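Local coordinates for protein glycosyltransferase (duf1792) (Streptococcus sanguinis, PDB 5V4A) that binds UDP as the GT-D-type glycosyltransferase domain of a longer glycosyltransferase, and probably transfers sugar from a UDP-linked donor, at residues 18-30 with 208-222. Numbering follows the deposited sequence.
With UDP (uridine-5'-diphosphate), chain C.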
ATOM      1  N   LEU A  18       6.224  -3.339  -9.074  1.00 15.52           N
ATOM      2  CA  LEU A  18       6.839  -4.404  -8.287  1.00 14.24           C
ATOM      3  C   LEU A  18       5.787  -5.297  -7.647  1.00 21.19           C
ATOM      4  O   LEU A  18       5.985  -6.511  -7.541  1.00 19.29           O
ATOM      5  CB  LEU A  18       7.764  -3.802  -7.220  1.00 14.11           C
ATOM      6  CG  LEU A  18       8.985  -3.013  -7.708  1.00 20.90           C
ATOM      7  CD1 LEU A  18       9.786  -2.412  -6.546  1.00 17.99           C
ATOM      8  CD2 LEU A  18       9.901  -3.877  -8.596  1.00 24.19           C
ATOM      9  N   LEU A  19       4.684  -4.706  -7.168  1.00 14.19           N
ATOM     10  CA  LEU A  19       3.600  -5.500  -6.592  1.00 18.89           C
ATOM     11  C   LEU A  19       2.905  -6.348  -7.646  1.00 14.43           C
ATOM     12  O   LEU A  19       2.563  -7.505  -7.387  1.00 15.68           O
ATOM     13  CB  LEU A  19       2.583  -4.591  -5.908  1.00 14.14           C
ATOM     14  CG  LEU A  19       3.113  -3.972  -4.611  1.00 13.98           C
ATOM     15  CD1 LEU A  19       2.285  -2.774  -4.174  1.00 15.06           C
ATOM     16  CD2 LEU A  19       3.131  -5.028  -3.528  1.00 14.01           C
ATOM     17  N   GLU A  20       2.668  -5.770  -8.826  1.00 14.50           N
ATOM     18  CA  GLU A  20       2.001  -6.480  -9.913  1.00 14.72           C
ATOM     19  C   GLU A  20       2.866  -7.602 -10.472  1.00 14.84           C
ATOM     20  O   GLU A  20       2.393  -8.730 -10.660  1.00 16.24           O
ATOM     21  CB  GLU A  20       1.651  -5.502 -11.029  1.00 15.99           C
ATOM     22  CG  GLU A  20       0.807  -6.109 -12.136  1.00 18.33           C
ATOM     23  CD  GLU A  20      -0.647  -6.242 -11.742  1.00 34.61           C
ATOM     24  OE1 GLU A  20      -1.219  -7.341 -11.920  1.00 41.20           O
ATOM     25  OE2 GLU A  20      -1.215  -5.240 -11.259  1.00 30.35           O
ATOM     26  N   LYS A  21       4.129  -7.304 -10.778  1.00 15.82           N
ATOM     27  CA  LYS A  21       4.963  -8.234 -11.528  1.00 15.98           C
ATOM     28  C   LYS A  21       5.876  -9.075 -10.652  1.00 24.24           C
ATOM     29  O   LYS A  21       6.346 -10.124 -11.102  1.00 22.87           O
ATOM     30  CB  LYS A  21       5.819  -7.469 -12.545  1.00 18.99           C
ATOM     31  CG  LYS A  21       5.020  -6.684 -13.562  1.00 22.98           C
ATOM     32  CD  LYS A  21       3.969  -7.557 -14.214  1.00 29.78           C
ATOM     33  CE  LYS A  21       3.546  -7.009 -15.561  1.00 42.64           C
ATOM     34  NZ  LYS A  21       4.500  -7.399 -16.641  1.00 53.14           N
ATOM     35  N   GLY A  22       6.124  -8.658  -9.415  1.00 20.31           N
ATOM     36  CA  GLY A  22       7.069  -9.361  -8.588  1.00 14.71           C
ATOM     37  C   GLY A  22       8.503  -9.204  -9.034  1.00 15.40           C
ATOM     38  O   GLY A  22       9.357  -9.998  -8.640  1.00 14.90           O
ATOM     39  N   ALA A  23       8.798  -8.163  -9.803  1.00 14.68           N
ATOM     40  CA  ALA A  23      10.133  -7.966 -10.348  1.00 23.98           C
ATOM     41  C   ALA A  23      11.133  -7.611  -9.258  1.00 16.02           C
ATOM     42  O   ALA A  23      10.779  -7.092  -8.195  1.00 16.78           O
ATOM     43  CB  ALA A  23      10.123  -6.857 -11.399  1.00 28.19           C
ATOM     44  N   SER A  24      12.398  -7.920  -9.533  1.00 17.70           N
ATOM     45  CA  SER A  24      13.497  -7.345  -8.778  1.00 14.63           C
ATOM     46  C   SER A  24      13.654  -5.876  -9.159  1.00 14.56           C
ATOM     47  O   SER A  24      13.135  -5.422 -10.179  1.00 15.66           O
ATOM     48  CB  SER A  24      14.787  -8.109  -9.073  1.00 14.78           C
ATOM     49  OG  SER A  24      14.757  -9.400  -8.501  1.00 14.87           O
ATOM     50  N   VAL A  25      14.435  -5.124  -8.376  1.00 14.50           N
ATOM     51  CA  VAL A  25      14.613  -3.711  -8.696  1.00 14.46           C
ATOM     52  C   VAL A  25      16.040  -3.274  -8.410  1.00 14.52           C
ATOM     53  O   VAL A  25      16.639  -3.695  -7.416  1.00 14.52           O
ATOM     54  CB  VAL A  25      13.617  -2.822  -7.925  1.00 16.06           C
ATOM     55  CG1 VAL A  25      13.860  -2.908  -6.429  1.00 14.23           C
ATOM     56  CG2 VAL A  25      13.742  -1.391  -8.396  1.00 14.31           C
ATOM     57  N   VAL A  26      16.569  -2.425  -9.300  1.00 16.37           N
ATOM     58  CA  VAL A  26      17.847  -1.737  -9.131  1.00 22.64           C
ATOM     59  C   VAL A  26      17.620  -0.258  -9.398  1.00 14.67           C
ATOM     60  O   VAL A  26      16.964   0.112 -10.378  1.00 23.79           O
ATOM     61  CB  VAL A  26      18.978  -2.266 -10.046  1.00 23.05           C
ATOM     62  CG1 VAL A  26      19.498  -3.566  -9.537  1.00 18.86           C
ATOM     63  CG2 VAL A  26      18.573  -2.344 -11.548  1.00 14.96           C
ATOM     64  N   ARG A  27      18.160   0.589  -8.521  1.00 16.82           N
ATOM     65  CA  ARG A  27      17.956   2.028  -8.589  1.00 15.43           C
ATOM     66  C   ARG A  27      19.310   2.697  -8.741  1.00 17.72           C
ATOM     67  O   ARG A  27      20.277   2.314  -8.079  1.00 26.31           O
ATOM     68  CB  ARG A  27      17.251   2.561  -7.328  1.00 14.52           C
ATOM     69  CG  ARG A  27      16.214   1.638  -6.722  1.00 20.15           C
ATOM     70  CD  ARG A  27      15.817   2.081  -5.307  1.00 18.09           C
ATOM     71  NE  ARG A  27      16.966   1.828  -4.448  1.00 22.01           N
ATOM     72  CZ  ARG A  27      17.847   2.753  -4.091  1.00 22.15           C
ATOM     73  NH1 ARG A  27      17.645   4.026  -4.438  1.00 14.45           N
ATOM     74  NH2 ARG A  27      18.911   2.405  -3.371  1.00 15.51           N
ATOM     75  N   PHE A  28      19.385   3.704  -9.593  1.00 17.56           N
ATOM     76  CA  PHE A  28      20.620   4.461  -9.754  1.00 16.50           C
ATOM     77  C   PHE A  28      20.358   5.893  -9.348  1.00 15.18           C
ATOM     78  O   PHE A  28      19.396   6.502  -9.816  1.00 16.89           O
ATOM     79  CB  PHE A  28      21.126   4.387 -11.192  1.00 15.35           C
ATOM     80  CG  PHE A  28      21.609   3.037 -11.567  1.00 20.00           C
ATOM     81  CD1 PHE A  28      20.749   2.113 -12.141  1.00 22.20           C
ATOM     82  CD2 PHE A  28      22.922   2.670 -11.309  1.00 22.42           C
ATOM     83  CE1 PHE A  28      21.202   0.848 -12.476  1.00 16.45           C
ATOM     84  CE2 PHE A  28      23.384   1.419 -11.630  1.00 21.78           C
ATOM     85  CZ  PHE A  28      22.517   0.498 -12.220  1.00 15.47           C
ATOM     86  N   GLY A  29      21.198   6.416  -8.452  1.00 15.26           N
ATOM     87  CA  GLY A  29      21.083   7.793  -8.028  1.00 15.32           C
ATOM     88  C   GLY A  29      22.321   8.594  -8.368  1.00 20.66           C
ATOM     89  O   GLY A  29      23.130   8.187  -9.209  1.00 16.94           O
ATOM     90  N   ASP A  30      22.472   9.746  -7.716  1.00 18.81           N
ATOM     91  CA  ASP A  30      23.564  10.654  -8.042  1.00 21.53           C
ATOM     92  C   ASP A  30      24.928  10.069  -7.697  1.00 19.86           C
ATOM     93  O   ASP A  30      25.916  10.380  -8.367  1.00 17.88           O
ATOM     94  CB  ASP A  30      23.342  11.993  -7.333  1.00 28.09           C
ATOM     95  CG  ASP A  30      23.032  11.830  -5.861  1.00 32.51           C
ATOM     96  OD1 ASP A  30      21.985  11.230  -5.526  1.00 32.80           O
ATOM     97  OD2 ASP A  30      23.840  12.295  -5.034  1.00 39.19           O
ATOM     98  N   VAL A 208      22.323  -7.044  -6.930  1.00 16.06           N
ATOM     99  CA  VAL A 208      20.991  -7.416  -7.407  1.00 13.08           C
ATOM    100  C   VAL A 208      21.075  -7.934  -8.837  1.00 13.64           C
ATOM    101  O   VAL A 208      20.483  -8.966  -9.173  1.00 13.67           O
ATOM    102  CB  VAL A 208      20.005  -6.243  -7.307  1.00 12.67           C
ATOM    103  CG1 VAL A 208      18.728  -6.610  -8.112  1.00 12.58           C
ATOM    104  CG2 VAL A 208      19.656  -5.960  -5.862  1.00 15.44           C
ATOM    105  N   TYR A 209      21.763  -7.201  -9.715  1.00 14.16           N
ATOM    106  CA  TYR A 209      21.855  -7.652 -11.105  1.00 16.17           C
ATOM    107  C   TYR A 209      22.416  -9.064 -11.189  1.00 15.12           C
ATOM    108  O   TYR A 209      21.842  -9.936 -11.860  1.00 15.31           O
ATOM    109  CB  TYR A 209      22.712  -6.700 -11.936  1.00 17.94           C
ATOM    110  CG  TYR A 209      22.783  -7.148 -13.376  1.00 19.85           C
ATOM    111  CD1 TYR A 209      21.891  -6.672 -14.308  1.00 24.49           C
ATOM    112  CD2 TYR A 209      23.733  -8.076 -13.793  1.00 16.59           C
ATOM    113  CE1 TYR A 209      21.942  -7.105 -15.628  1.00 16.72           C
ATOM    114  CE2 TYR A 209      23.786  -8.520 -15.112  1.00 23.92           C
ATOM    115  CZ  TYR A 209      22.896  -8.018 -16.023  1.00 28.12           C
ATOM    116  OH  TYR A 209      22.940  -8.442 -17.336  1.00 36.24           O
ATOM    117  N   ASP A 210      23.537  -9.311 -10.509  1.00 15.64           N
ATOM    118  CA  ASP A 210      24.176 -10.621 -10.580  1.00 19.37           C
ATOM    119  C   ASP A 210      23.281 -11.701  -9.998  1.00 21.98           C
ATOM    120  O   ASP A 210      23.232 -12.823 -10.512  1.00 23.75           O
ATOM    121  CB  ASP A 210      25.523 -10.600  -9.846  1.00 16.10           C
ATOM    122  CG  ASP A 210      26.637  -9.977 -10.662  1.00 16.80           C
ATOM    123  OD1 ASP A 210      26.441  -9.707 -11.865  1.00 30.19           O
ATOM    124  OD2 ASP A 210      27.724  -9.764 -10.093  1.00 25.13           O
ATOM    125  N   LEU A 211      22.588 -11.390  -8.903  1.00 14.70           N
ATOM    126  CA  LEU A 211      21.706 -12.367  -8.282  1.00 14.36           C
ATOM    127  C   LEU A 211      20.500 -12.679  -9.161  1.00 16.82           C
ATOM    128  O   LEU A 211      20.064 -13.832  -9.216  1.00 18.09           O
ATOM    129  CB  LEU A 211      21.250 -11.850  -6.913  1.00 13.61           C
ATOM    130  CG  LEU A 211      22.285 -11.895  -5.793  1.00 24.19           C
ATOM    131  CD1 LEU A 211      21.701 -11.264  -4.536  1.00 22.78           C
ATOM    132  CD2 LEU A 211      22.746 -13.321  -5.537  1.00 16.13           C
ATOM    133  N   VAL A 212      19.992 -11.686  -9.900  1.00 14.23           N
ATOM    134  CA  VAL A 212      18.885 -11.931 -10.826  1.00 15.21           C
ATOM    135  C   VAL A 212      19.292 -12.944 -11.890  1.00 23.10           C
ATOM    136  O   VAL A 212      18.524 -13.847 -12.244  1.00 20.80           O
ATOM    137  CB  VAL A 212      18.432 -10.606 -11.469  1.00 14.20           C
ATOM    138  CG1 VAL A 212      17.529 -10.869 -12.670  1.00 15.60           C
ATOM    139  CG2 VAL A 212      17.719  -9.721 -10.429  1.00 13.45           C
ATOM    140  N   GLN A 213      20.521 -12.839 -12.381  1.00 17.49           N
ATOM    141  CA  GLN A 213      20.970 -13.755 -13.426  1.00 17.24           C
ATOM    142  C   GLN A 213      20.980 -15.195 -12.929  1.00 16.75           C
ATOM    143  O   GLN A 213      20.886 -16.136 -13.728  1.00 21.36           O
ATOM    144  CB  GLN A 213      22.356 -13.342 -13.917  1.00 20.32           C
ATOM    145  CG  GLN A 213      22.446 -11.891 -14.381  1.00 18.05           C
ATOM    146  CD  GLN A 213      21.291 -11.441 -15.271  1.00 22.40           C
ATOM    147  OE1 GLN A 213      20.963 -12.080 -16.274  1.00 24.47           O
ATOM    148  NE2 GLN A 213      20.668 -10.326 -14.901  1.00 25.75           N
ATOM    149  N   GLU A 214      21.161 -15.384 -11.622  1.00 23.22           N
ATOM    150  CA  GLU A 214      21.122 -16.693 -10.992  1.00 28.44           C
ATOM    151  C   GLU A 214      19.735 -17.076 -10.504  1.00 22.94           C
ATOM    152  O   GLU A 214      19.594 -18.083  -9.804  1.00 21.44           O
ATOM    153  CB  GLU A 214      22.126 -16.750  -9.844  1.00 30.22           C
ATOM    154  CG  GLU A 214      23.546 -16.566 -10.302  1.00 35.36           C
ATOM    155  CD  GLU A 214      24.522 -16.697  -9.164  1.00 43.45           C
ATOM    156  OE1 GLU A 214      24.382 -17.665  -8.390  1.00 47.90           O
ATOM    157  OE2 GLU A 214      25.421 -15.833  -9.041  1.00 42.29           O
ATOM    158  N   GLY A 215      18.719 -16.278 -10.813  1.00 14.79           N
ATOM    159  CA  GLY A 215      17.349 -16.673 -10.536  1.00 14.70           C
ATOM    160  C   GLY A 215      16.800 -16.330  -9.166  1.00 17.95           C
ATOM    161  O   GLY A 215      15.759 -16.887  -8.789  1.00 15.01           O
ATOM    162  N   TYR A 216      17.457 -15.442  -8.413  1.00 19.07           N
ATOM    163  CA  TYR A 216      16.944 -14.920  -7.148  1.00 17.71           C
ATOM    164  C   TYR A 216      16.107 -13.665  -7.377  1.00 14.92           C
ATOM    165  O   TYR A 216      16.199 -13.003  -8.417  1.00 16.21           O
ATOM    166  CB  TYR A 216      18.072 -14.569  -6.171  1.00 14.20           C
ATOM    167  CG  TYR A 216      18.946 -15.729  -5.753  1.00 21.94           C
ATOM    168  CD1 TYR A 216      18.636 -16.484  -4.631  1.00 18.76           C
ATOM    169  CD2 TYR A 216      20.088 -16.062  -6.476  1.00 25.71           C
ATOM    170  CE1 TYR A 216      19.436 -17.549  -4.245  1.00 22.65           C
ATOM    171  CE2 TYR A 216      20.889 -17.133  -6.100  1.00 24.01           C
ATOM    172  CZ  TYR A 216      20.553 -17.872  -4.985  1.00 25.36           C
ATOM    173  OH  TYR A 216      21.342 -18.932  -4.598  1.00 27.34           O
ATOM    174  N   ARG A 217      15.299 -13.324  -6.373  1.00 16.93           N
ATOM    175  CA  ARG A 217      14.565 -12.068  -6.369  1.00 16.59           C
ATOM    176  C   ARG A 217      15.158 -11.147  -5.316  1.00 15.43           C
ATOM    177  O   ARG A 217      15.294 -11.530  -4.152  1.00 13.24           O
ATOM    178  CB  ARG A 217      13.068 -12.264  -6.114  1.00 20.37           C
ATOM    179  CG  ARG A 217      12.348 -10.941  -6.309  1.00 23.79           C
ATOM    180  CD  ARG A 217      10.849 -10.968  -6.154  1.00 34.32           C
ATOM    181  NE  ARG A 217      10.366  -9.616  -6.435  1.00 38.57           N
ATOM    182  CZ  ARG A 217       9.327  -9.016  -5.872  1.00 25.02           C
ATOM    183  NH1 ARG A 217       8.587  -9.650  -4.973  1.00 22.52           N
ATOM    184  NH2 ARG A 217       9.016  -7.780  -6.257  1.00 16.52           N
ATOM    185  N   ALA A 218      15.506  -9.936  -5.725  1.00 16.82           N
ATOM    186  CA  ALA A 218      16.243  -9.027  -4.865  1.00 14.02           C
ATOM    187  C   ALA A 218      15.779  -7.612  -5.134  1.00 14.81           C
ATOM    188  O   ALA A 218      15.603  -7.220  -6.291  1.00 14.82           O
ATOM    189  CB  ALA A 218      17.761  -9.142  -5.091  1.00 12.95           C
ATOM    190  N   LEU A 219      15.610  -6.848  -4.059  1.00 14.38           N
ATOM    191  CA  LEU A 219      15.182  -5.455  -4.120  1.00 13.81           C
ATOM    192  C   LEU A 219      16.257  -4.553  -3.521  1.00 12.65           C
ATOM    193  O   LEU A 219      16.559  -4.644  -2.323  1.00 12.55           O
ATOM    194  CB  LEU A 219      13.873  -5.239  -3.372  1.00 12.86           C
ATOM    195  CG  LEU A 219      12.784  -6.258  -3.670  1.00 13.65           C
ATOM    196  CD1 LEU A 219      11.688  -6.115  -2.638  1.00 12.19           C
ATOM    197  CD2 LEU A 219      12.285  -6.017  -5.067  1.00 17.26           C
ATOM    198  N   ASP A 220      16.801  -3.671  -4.355  1.00 17.07           N
ATOM    199  CA  ASP A 220      17.716  -2.614  -3.929  1.00 21.27           C
ATOM    200  C   ASP A 220      16.874  -1.506  -3.316  1.00 12.96           C
ATOM    201  O   ASP A 220      16.219  -0.758  -4.046  1.00 16.90           O
ATOM    202  CB  ASP A 220      18.516  -2.110  -5.129  1.00 13.31           C
ATOM    203  CG  ASP A 220      19.275  -0.807  -4.854  1.00 21.94           C
ATOM    204  OD1 ASP A 220      19.333  -0.364  -3.698  1.00 17.58           O
ATOM    205  OD2 ASP A 220      19.814  -0.222  -5.809  1.00 18.57           O
ATOM    206  N   ILE A 221      16.890  -1.380  -1.987  1.00 12.84           N
ATOM    207  CA  ILE A 221      16.046  -0.382  -1.340  1.00 12.83           C
ATOM    208  C   ILE A 221      16.843   0.594  -0.482  1.00 12.99           C
ATOM    209  O   ILE A 221      16.249   1.397   0.234  1.00 13.19           O
ATOM    210  CB  ILE A 221      14.910  -1.027  -0.517  1.00 22.46           C
ATOM    211  CG1 ILE A 221      15.458  -1.954   0.572  1.00 21.50           C
ATOM    212  CG2 ILE A 221      13.936  -1.754  -1.443  1.00 13.39           C
ATOM    213  CD1 ILE A 221      14.368  -2.511   1.478  1.00 16.58           C
ATOM    214  N   GLY A 222      18.172   0.542  -0.538  1.00 14.49           N
ATOM    215  CA  GLY A 222      19.011   1.646  -0.083  1.00 14.39           C
ATOM    216  C   GLY A 222      18.705   2.289   1.260  1.00 13.41           C
ATOM    217  O   GLY A 222      18.718   1.630   2.302  1.00 13.25           O
TER
HETATM  218  N1  UDP C 301      26.382   1.134   2.230  1.00 11.34           N
HETATM  219  C2  UDP C 301      27.057   0.083   2.805  1.00 10.60           C
HETATM  220  N3  UDP C 301      28.281  -0.195   2.254  1.00 14.87           N
HETATM  221  C4  UDP C 301      28.889   0.466   1.204  1.00 14.81           C
HETATM  222  C5  UDP C 301      28.123   1.537   0.652  1.00  9.50           C
HETATM  223  C6  UDP C 301      26.909   1.825   1.165  1.00  9.59           C
HETATM  224  O2  UDP C 301      26.609  -0.563   3.740  1.00 18.30           O
HETATM  225  O4  UDP C 301      30.006   0.089   0.804  1.00 17.16           O
HETATM  226  C1' UDP C 301      25.017   1.428   2.742  1.00 15.16           C
HETATM  227  C2' UDP C 301      24.834   2.674   3.599  1.00 20.59           C
HETATM  228  O2' UDP C 301      25.296   2.459   4.931  1.00 16.95           O
HETATM  229  C3' UDP C 301      23.304   2.854   3.493  1.00 18.77           C
HETATM  230  C4' UDP C 301      22.969   2.290   2.097  1.00 18.02           C
HETATM  231  O4' UDP C 301      24.171   1.637   1.636  1.00 13.61           O
HETATM  232  O3' UDP C 301      22.591   2.076   4.448  1.00 17.53           O
HETATM  233  C5' UDP C 301      22.492   3.299   1.079  1.00 12.73           C
HETATM  234  O5' UDP C 301      22.362   2.737  -0.246  1.00 10.41           O
HETATM  235  PA  UDP C 301      22.015   3.655  -1.486  1.00 14.88           P
HETATM  236  O1A UDP C 301      23.161   4.615  -1.792  1.00 21.32           O
HETATM  237  O2A UDP C 301      21.578   2.748  -2.576  1.00 18.96           O
HETATM  238  O3A UDP C 301      20.768   4.575  -0.969  1.00 16.29           O
HETATM  239  PB  UDP C 301      19.701   5.498  -1.701  1.00 14.72           P
HETATM  240  O1B UDP C 301      20.043   5.309  -3.184  1.00 17.49           O
HETATM  241  O2B UDP C 301      20.089   6.919  -1.230  1.00 14.63           O
HETATM  242  O3B UDP C 301      18.296   5.093  -1.369  1.00 17.22           O
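Arg27 and Asp220 meet at nearly a right angle, their guanidinium and carboxylate planes 68° apart. Arg27 holds Asp220 through two nitrogens on one side of its guanidinium. NE of Arg27 donates to the backbone O of Asp220 at 2.7 Å, from above the carbonyl plane. NH2 of Arg27 forms a salt bridge with OD1 of Asp220 at 2.8 Å, reaching it from above the carboxylate plane. The Arg27 chain bends at chi3, and its far end turns to UDP. NH1 and NH2 of Arg27 both donate to O1B of the beta phosphate, and NH2 adds a weak bond to O2A of the alpha phosphate. Asp220 thus helps position a phosphate-binding arginine, whose NH1 also bonds Thr112 O. OD2 of Asp220 accepts the backbone N of Arg27 and a salt bridge from Lys205, another UDP-binding residue.

Val25 and Leu219 form a single parallel bridge. Val25 N donates to Ala218 O, and Asp220 N to Val25 O. CG1 of Val25 lies 3.7 Å from CD2 of Leu219. Ser24 OG sits beside its own backbone N (chi1 -71°) and accepts an almost straight bond from Ala218 N at 2.9 Å. CG2 of Val212 packs against this hydroxyl. Val26 and Val208 lie alongside each other, pointing opposite ways, with their CG1 atoms tight at 3.4 Å.

Arg217 runs extended from CG to NE. Its NH2 donates to Ala23 O at 2.7 Å, in the guanidinium plane, while CA of Gly22 lies over one face, toward the rim.

Within the GT-D-fold domain, the bridge joins edge strands of two parallel sheets, 24-27 and 218-220, with the Arg27-Asp220 pair at the UDP diphosphate. Strand 66-70 flanks 24-27; 195-199 flanks 218-220. The 208-213 end of helix 201-213 runs roughly antiparallel to strand 24-27.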